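Aldehyde dehydrogenase (Burkholderia vietnamiensis, PDB 5KF0) probably oxidises aldehydes to carboxylic acids using a nicotinamide cofactor, and is seen here with NADPH bound. Local coordinates at residues 289-303 against 384-398. Sequence-based numbering, arbitrary orientation. Where two conformers were deposited one is given.
With NDP (NADPH dihydro-nicotinamide-adenine-dinucleotide phosphate), chain E.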
loop_
_atom_site.group_PDB
_atom_site.type_symbol
_atom_site.label_atom_id
_atom_site.label_comp_id
_atom_site.label_asym_id
_atom_site.label_seq_id
_atom_site.Cartn_x
_atom_site.Cartn_y
_atom_site.Cartn_z
ATOM N N SER A 289 -21.269 -5.064 -32.974
ATOM C CA SER A 289 -22.647 -4.641 -33.225
ATOM C C SER A 289 -23.311 -4.116 -31.957
ATOM O O SER A 289 -24.497 -4.337 -31.717
ATOM C CB SER A 289 -23.458 -5.776 -33.844
ATOM O OG SER A 289 -22.827 -6.225 -35.037
ATOM N N GLY A 290 -22.531 -3.415 -31.137
ATOM C CA GLY A 290 -23.058 -2.828 -29.922
ATOM C C GLY A 290 -23.323 -3.803 -28.798
ATOM O O GLY A 290 -23.905 -3.408 -27.781
ATOM N N GLN A 291 -22.925 -5.068 -28.948
ATOM C CA GLN A 291 -23.181 -6.086 -27.926
ATOM C C GLN A 291 -22.033 -6.085 -26.912
ATOM O O GLN A 291 -21.241 -7.028 -26.787
ATOM C CB GLN A 291 -23.389 -7.442 -28.588
ATOM C CG GLN A 291 -24.628 -7.430 -29.490
ATOM C CD GLN A 291 -24.922 -8.781 -30.122
ATOM O OE1 GLN A 291 -26.051 -9.254 -30.078
ATOM N NE2 GLN A 291 -23.904 -9.395 -30.725
ATOM N N SER A 292 -21.955 -4.972 -26.184
ATOM C CA SER A 292 -20.945 -4.733 -25.167
ATOM C C SER A 292 -21.611 -4.079 -23.965
ATOM O O SER A 292 -22.456 -3.192 -24.131
ATOM C CB SER A 292 -19.831 -3.811 -25.674
ATOM O OG SER A 292 -19.000 -3.369 -24.601
ATOM N N CYS A 293 -21.209 -4.502 -22.761
ATOM C CA CYS A 293 -21.728 -3.895 -21.540
ATOM C C CYS A 293 -21.286 -2.447 -21.359
ATOM O O CYS A 293 -21.836 -1.763 -20.483
ATOM C CB CYS A 293 -21.300 -4.711 -20.322
ATOM S SG CYS A 293 -19.582 -5.244 -20.347
ATOM N N ILE A 294 -20.321 -1.966 -22.151
ATOM C CA ILE A 294 -19.941 -0.557 -22.116
ATOM C C ILE A 294 -19.975 0.032 -23.516
ATOM O O ILE A 294 -19.288 1.020 -23.797
ATOM C CB ILE A 294 -18.564 -0.347 -21.458
ATOM C CG1 ILE A 294 -17.541 -1.384 -21.949
ATOM C CG2 ILE A 294 -18.702 -0.351 -19.920
ATOM C CD1 ILE A 294 -16.142 -1.198 -21.336
ATOM N N GLY A 295 -20.797 -0.549 -24.390
ATOM C CA GLY A 295 -21.003 0.045 -25.699
ATOM C C GLY A 295 -21.590 1.443 -25.581
ATOM O O GLY A 295 -22.373 1.742 -24.673
ATOM N N VAL A 296 -21.174 2.320 -26.490
ATOM C CA VAL A 296 -21.712 3.679 -26.508
ATOM C C VAL A 296 -23.146 3.643 -27.011
ATOM O O VAL A 296 -23.408 3.282 -28.164
ATOM C CB VAL A 296 -20.845 4.598 -27.372
ATOM C CG1 VAL A 296 -21.539 5.963 -27.589
ATOM C CG2 VAL A 296 -19.455 4.770 -26.726
ATOM N N GLN A 297 -24.081 4.060 -26.158
ATOM C CA GLN A 297 -25.485 4.152 -26.528
ATOM C C GLN A 297 -25.970 5.584 -26.671
ATOM O O GLN A 297 -26.852 5.845 -27.487
ATOM C CB GLN A 297 -26.352 3.422 -25.492
ATOM C CG GLN A 297 -27.838 3.268 -25.875
ATOM C CD GLN A 297 -28.576 2.369 -24.887
ATOM O OE1 GLN A 297 -28.017 1.390 -24.388
ATOM N NE2 GLN A 297 -29.834 2.687 -24.617
ATOM N N ARG A 298 -25.396 6.520 -25.912
ATOM C CA ARG A 298 -25.837 7.908 -25.899
ATOM C C ARG A 298 -24.627 8.793 -26.135
ATOM O O ARG A 298 -23.576 8.589 -25.524
ATOM C CB ARG A 298 -26.501 8.265 -24.561
ATOM C CG ARG A 298 -27.711 7.399 -24.226
ATOM C CD ARG A 298 -28.324 7.797 -22.879
ATOM N NE ARG A 298 -27.490 7.366 -21.754
ATOM C CZ ARG A 298 -27.345 8.039 -20.619
ATOM N NH1 ARG A 298 -27.959 9.216 -20.444
ATOM N NH2 ARG A 298 -26.558 7.545 -19.664
ATOM N N ILE A 299 -24.774 9.770 -27.025
ATOM C CA ILE A 299 -23.679 10.653 -27.404
ATOM C C ILE A 299 -24.148 12.087 -27.196
ATOM O O ILE A 299 -25.060 12.548 -27.889
ATOM C CB ILE A 299 -23.246 10.426 -28.860
ATOM C CG1 ILE A 299 -22.796 8.970 -29.072
ATOM C CG2 ILE A 299 -22.138 11.402 -29.237
ATOM C CD1 ILE A 299 -22.614 8.620 -30.552
ATOM N N LEU A 300 -23.524 12.794 -26.255
ATOM C CA LEU A 300 -23.897 14.166 -25.914
ATOM C C LEU A 300 -22.812 15.101 -26.432
ATOM O O LEU A 300 -21.653 14.993 -26.018
ATOM C CB LEU A 300 -24.070 14.318 -24.399
ATOM C CG LEU A 300 -25.177 13.470 -23.768
ATOM C CD1 LEU A 300 -24.644 12.095 -23.300
ATOM C CD2 LEU A 300 -25.824 14.206 -22.617
ATOM N N VAL A 301 -23.184 16.010 -27.335
ATOM C CA VAL A 301 -22.214 16.815 -28.073
ATOM C C VAL A 301 -22.484 18.298 -27.850
ATOM O O VAL A 301 -23.631 18.756 -27.971
ATOM C CB VAL A 301 -22.253 16.478 -29.569
ATOM C CG1 VAL A 301 -21.252 17.297 -30.320
ATOM C CG2 VAL A 301 -22.012 14.974 -29.771
ATOM N N HIS A 302 -21.424 19.056 -27.556
ATOM C CA HIS A 302 -21.593 20.489 -27.345
ATOM C C HIS A 302 -22.172 21.146 -28.591
ATOM O O HIS A 302 -21.771 20.846 -29.718
ATOM C CB HIS A 302 -20.268 21.163 -26.982
ATOM C CG HIS A 302 -20.444 22.568 -26.489
ATOM N ND1 HIS A 302 -20.352 23.670 -27.311
ATOM C CD2 HIS A 302 -20.742 23.042 -25.256
ATOM C CE1 HIS A 302 -20.574 24.764 -26.604
ATOM N NE2 HIS A 302 -20.809 24.410 -25.352
ATOM N N ALA A 303 -23.110 22.070 -28.378
ATOM C CA ALA A 303 -23.852 22.638 -29.499
ATOM C C ALA A 303 -22.943 23.320 -30.516
ATOM O O ALA A 303 -23.271 23.356 -31.707
ATOM C CB ALA A 303 -24.898 23.612 -28.971
ATOM N N TYR A 384 -33.747 5.131 -25.152
ATOM C CA TYR A 384 -32.850 5.976 -24.371
ATOM C C TYR A 384 -32.450 5.301 -23.065
ATOM O O TYR A 384 -31.267 5.275 -22.709
ATOM C CB TYR A 384 -33.514 7.330 -24.078
ATOM C CG TYR A 384 -32.520 8.351 -23.570
ATOM C CD1 TYR A 384 -31.891 9.227 -24.447
ATOM C CD2 TYR A 384 -32.184 8.417 -22.221
ATOM C CE1 TYR A 384 -30.954 10.136 -23.997
ATOM C CE2 TYR A 384 -31.251 9.330 -21.761
ATOM C CZ TYR A 384 -30.642 10.186 -22.656
ATOM O OH TYR A 384 -29.694 11.081 -22.215
ATOM N N ARG A 385 -33.426 4.743 -22.348
ATOM C CA ARG A 385 -33.274 4.400 -20.937
ATOM C C ARG A 385 -32.910 2.947 -20.679
ATOM O O ARG A 385 -32.309 2.649 -19.640
ATOM C CB ARG A 385 -34.572 4.698 -20.181
ATOM C CG ARG A 385 -35.038 6.132 -20.310
ATOM C CD ARG A 385 -35.950 6.545 -19.151
ATOM N NE ARG A 385 -35.190 6.755 -17.912
ATOM C CZ ARG A 385 -34.510 7.865 -17.635
ATOM N NH1 ARG A 385 -34.478 8.862 -18.521
ATOM N NH2 ARG A 385 -33.850 7.968 -16.487
ATOM N N LYS A 386 -33.303 2.031 -21.556
ATOM C CA LYS A 386 -32.964 0.634 -21.343
ATOM C C LYS A 386 -31.666 0.304 -22.075
ATOM O O LYS A 386 -31.129 1.113 -22.832
ATOM C CB LYS A 386 -34.106 -0.272 -21.805
ATOM C CG LYS A 386 -35.440 0.011 -21.112
ATOM C CD LYS A 386 -36.482 -1.020 -21.542
ATOM C CE LYS A 386 -37.815 -0.790 -20.860
ATOM N NZ LYS A 386 -37.709 -0.904 -19.382
ATOM N N GLU A 387 -31.155 -0.906 -21.848
ATOM C CA GLU A 387 -29.886 -1.305 -22.455
ATOM C C GLU A 387 -30.131 -1.771 -23.888
ATOM O O GLU A 387 -30.706 -2.843 -24.114
ATOM C CB GLU A 387 -29.209 -2.393 -21.624
ATOM C CG GLU A 387 -27.821 -2.740 -22.152
ATOM C CD GLU A 387 -27.083 -3.715 -21.249
ATOM O OE1 GLU A 387 -25.836 -3.705 -21.263
ATOM O OE2 GLU A 387 -27.753 -4.507 -20.547
ATOM N N ALA A 388 -29.674 -0.975 -24.857
ATOM C CA ALA A 388 -29.935 -1.291 -26.262
ATOM C C ALA A 388 -29.315 -2.630 -26.656
ATOM O O ALA A 388 -29.978 -3.481 -27.263
ATOM C CB ALA A 388 -29.400 -0.173 -27.158
ATOM N N PHE A 389 -28.043 -2.827 -26.308
ATOM C CA PHE A 389 -27.277 -4.033 -26.640
ATOM C C PHE A 389 -27.417 -4.399 -28.114
ATOM O O PHE A 389 -27.700 -5.539 -28.486
ATOM C CB PHE A 389 -27.647 -5.214 -25.740
ATOM C CG PHE A 389 -26.443 -5.923 -25.211
ATOM C CD1 PHE A 389 -25.599 -5.266 -24.329
ATOM C CD2 PHE A 389 -26.095 -7.196 -25.657
ATOM C CE1 PHE A 389 -24.459 -5.875 -23.852
ATOM C CE2 PHE A 389 -24.942 -7.814 -25.181
ATOM C CZ PHE A 389 -24.127 -7.152 -24.286
ATOM N N GLY A 390 -27.208 -3.406 -28.960
ATOM C CA GLY A 390 -27.245 -3.607 -30.386
ATOM C C GLY A 390 -26.662 -2.391 -31.062
ATOM O O GLY A 390 -26.229 -1.447 -30.399
ATOM N N PRO A 391 -26.636 -2.388 -32.392
ATOM C CA PRO A 391 -25.856 -1.377 -33.126
ATOM C C PRO A 391 -26.637 -0.087 -33.364
ATOM O O PRO A 391 -26.787 0.376 -34.493
ATOM C CB PRO A 391 -25.523 -2.114 -34.431
ATOM C CG PRO A 391 -26.697 -3.014 -34.648
ATOM C CD PRO A 391 -27.110 -3.477 -33.266
ATOM N N VAL A 392 -27.115 0.511 -32.273
ATOM C CA VAL A 392 -27.872 1.755 -32.308
ATOM C C VAL A 392 -27.260 2.718 -31.306
ATOM O O VAL A 392 -26.937 2.327 -30.179
ATOM C CB VAL A 392 -29.359 1.525 -31.968
ATOM C CG1 VAL A 392 -30.117 2.857 -31.944
ATOM C CG2 VAL A 392 -29.983 0.549 -32.948
ATOM N N ALA A 393 -27.120 3.977 -31.705
ATOM C CA ALA A 393 -26.708 5.031 -30.797
ATOM C C ALA A 393 -27.585 6.249 -31.028
ATOM O O ALA A 393 -28.135 6.450 -32.116
ATOM C CB ALA A 393 -25.225 5.397 -30.979
ATOM N N ILE A 394 -27.690 7.061 -29.980
ATOM C CA ILE A 394 -28.513 8.260 -30.014
ATOM C C ILE A 394 -27.609 9.469 -29.829
ATOM O O ILE A 394 -26.679 9.468 -29.011
ATOM C CB ILE A 394 -29.651 8.230 -28.967
ATOM C CG1 ILE A 394 -29.126 8.400 -27.540
ATOM C CG2 ILE A 394 -30.462 6.946 -29.101
ATOM C CD1 ILE A 394 -29.241 9.817 -27.012
ATOM N N LEU A 395 -27.881 10.501 -30.622
ATOM C CA LEU A 395 -27.091 11.724 -30.645
ATOM C C LEU A 395 -27.937 12.851 -30.068
ATOM O O LEU A 395 -29.089 13.034 -30.477
ATOM C CB LEU A 395 -26.655 12.054 -32.077
ATOM C CG LEU A 395 -25.902 13.364 -32.290
ATOM C CD1 LEU A 395 -24.557 13.294 -31.615
ATOM C CD2 LEU A 395 -25.747 13.651 -33.782
ATOM N N GLU A 396 -27.388 13.580 -29.100
ATOM C CA GLU A 396 -28.116 14.694 -28.504
ATOM C C GLU A 396 -27.142 15.835 -28.217
ATOM O O GLU A 396 -25.917 15.667 -28.262
ATOM C CB GLU A 396 -28.889 14.253 -27.243
ATOM C CG GLU A 396 -28.063 13.491 -26.196
ATOM C CD GLU A 396 -28.889 13.017 -24.991
ATOM O OE1 GLU A 396 -30.036 13.492 -24.806
ATOM O OE2 GLU A 396 -28.390 12.160 -24.225
ATOM N N LYS A 397 -27.707 17.006 -27.927
ATOM C CA LYS A 397 -26.992 18.278 -27.897
ATOM C C LYS A 397 -27.039 18.870 -26.491
ATOM O O LYS A 397 -28.050 18.743 -25.795
ATOM C CB LYS A 397 -27.630 19.248 -28.914
ATOM C CG LYS A 397 -26.938 20.593 -29.087
ATOM C CD LYS A 397 -27.754 21.516 -30.020
ATOM C CE LYS A 397 -27.798 20.981 -31.435
ATOM N NZ LYS A 397 -28.410 21.966 -32.380
ATOM N N PHE A 398 -25.957 19.530 -26.066
ATOM C CA PHE A 398 -25.993 20.280 -24.809
ATOM C C PHE A 398 -25.236 21.595 -24.957
ATOM O O PHE A 398 -24.409 21.760 -25.857
ATOM C CB PHE A 398 -25.407 19.480 -23.632
ATOM C CG PHE A 398 -23.910 19.309 -23.686
ATOM C CD1 PHE A 398 -23.065 20.192 -23.014
ATOM C CD2 PHE A 398 -23.346 18.253 -24.395
ATOM C CE1 PHE A 398 -21.676 20.024 -23.062
ATOM C CE2 PHE A 398 -21.963 18.074 -24.439
ATOM C CZ PHE A 398 -21.132 18.963 -23.781
HETATM P PA NDP E . -28.029 -13.039 -19.413
HETATM O O1A NDP E . -28.361 -12.354 -18.131
HETATM O O2A NDP E . -29.266 -13.324 -20.267
HETATM O O5B NDP E . -27.242 -14.401 -19.183
HETATM C C5B NDP E . -25.952 -14.320 -18.527
HETATM C C4B NDP E . -25.649 -15.650 -17.890
HETATM O O4B NDP E . -26.555 -15.874 -16.786
HETATM C C3B NDP E . -25.809 -16.863 -18.816
HETATM O O3B NDP E . -24.850 -17.865 -18.487
HETATM C C2B NDP E . -27.212 -17.348 -18.451
HETATM O O2B NDP E . -27.457 -18.743 -18.725
HETATM C C1B NDP E . -27.157 -17.141 -16.949
HETATM N N9A NDP E . -28.458 -17.130 -16.293
HETATM C C8A NDP E . -29.586 -16.435 -16.639
HETATM N N7A NDP E . -30.586 -16.592 -15.802
HETATM C C5A NDP E . -30.078 -17.454 -14.842
HETATM C C6A NDP E . -30.633 -18.007 -13.671
HETATM N N6A NDP E . -31.891 -17.792 -13.266
HETATM N N1A NDP E . -29.845 -18.815 -12.926
HETATM C C2A NDP E . -28.596 -19.055 -13.333
HETATM N N3A NDP E . -27.967 -18.597 -14.418
HETATM C C4A NDP E . -28.769 -17.797 -15.134
HETATM O O3 NDP E . -27.007 -12.137 -20.229
HETATM P PN NDP E . -26.375 -12.261 -21.684
HETATM O O1N NDP E . -25.671 -13.562 -21.816
HETATM O O2N NDP E . -27.482 -12.000 -22.673
HETATM O O5D NDP E . -25.297 -11.100 -21.749
HETATM C C5D NDP E . -25.597 -9.712 -21.969
HETATM C C4D NDP E . -25.668 -9.009 -20.636
HETATM O O4D NDP E . -24.407 -9.161 -19.929
HETATM C C3D NDP E . -25.910 -7.504 -20.777
HETATM O O3D NDP E . -26.845 -7.006 -19.827
HETATM C C2D NDP E . -24.509 -6.932 -20.570
HETATM O O2D NDP E . -24.435 -5.571 -20.161
HETATM C C1D NDP E . -23.960 -7.884 -19.516
HETATM N N1N NDP E . -22.504 -7.800 -19.534
HETATM C C2N NDP E . -21.798 -7.346 -18.445
HETATM C C3N NDP E . -20.473 -7.106 -18.488
HETATM C C7N NDP E . -19.698 -6.698 -17.284
HETATM O O7N NDP E . -18.522 -7.080 -17.195
HETATM N N7N NDP E . -20.264 -5.890 -16.391
HETATM C C4N NDP E . -19.740 -7.212 -19.777
HETATM C C5N NDP E . -20.512 -8.012 -20.770
HETATM C C6N NDP E . -21.812 -8.200 -20.639
HETATM P P2B NDP E . -27.994 -19.239 -20.194
HETATM O O1X NDP E . -27.949 -18.078 -21.114
HETATM O O2X NDP E . -27.090 -20.394 -20.509
HETATM O O3X NDP E . -29.403 -19.751 -19.980
HETATM O O HOH W 1 -28.031 -8.348 -28.503
HETATM O O HOH W 2 -24.639 -1.991 -23.061
HETATM O O HOH W 3 -26.322 -0.774 -24.954
#
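Phe-389 lies with one ring face against the backbone of Gln-291, whose CA stands 3.8 Å from the centroid of the Phe-389 ring in a CH-pi contact, and with the other against the nicotinamide ribose of the bound NADPH at C3D. From these two segments Cys-293 and Glu-387 also hold the cofactor: Cys-293 SG is covalently joined to C4N of the nicotinamide at 2.1 Å, while Glu-387, extended, accepts from both hydroxyls of that ribose, O2D on OE1 and O3D on OE2. The adduct is consistent with Cys-293 being the nucleophile of the aldehyde dehydrogenase family, its sulfur here taken up by the cofactor.

Gln-297 fastens the loop 386-388 to the start of the strand pair. With CG anti to the backbone N (chi1 -171°) its chain runs straight out to the loop that follows helix 382-385; NE2 gives a nearly linear bond to Lys-386 O at 2.7 Å, in its own amide plane, and another to Leu-383 O, and OE1 accepts from Ala-388 N, which sits above the carbonyl plane. A water links OE1 onward to Phe-389 N.

Arg-298 lays CD over the Tyr-384 ring, 3.6 Å from its centroid. The bend at chi3 (-73°) brings NH1 round to donate to Tyr-384 OH at 3.1 Å, in the guanidinium plane; that hydroxyl donates to the syn lone pair of Glu-396 OE2. Arg-407 serves both ends, taking NH1 on its carbonyl and pairing with Glu-396 OE1. Further on, His-302 and Phe-398 form an offset edge-to-face pair, planes at 85°, with His-302 CA over the Phe-398 ring.

Strands 298-302 and 392-398 pair in parallel, between strands 263-266 and 368-375, with Ile-299, Val-301 and Leu-395 packed against helix 306-319.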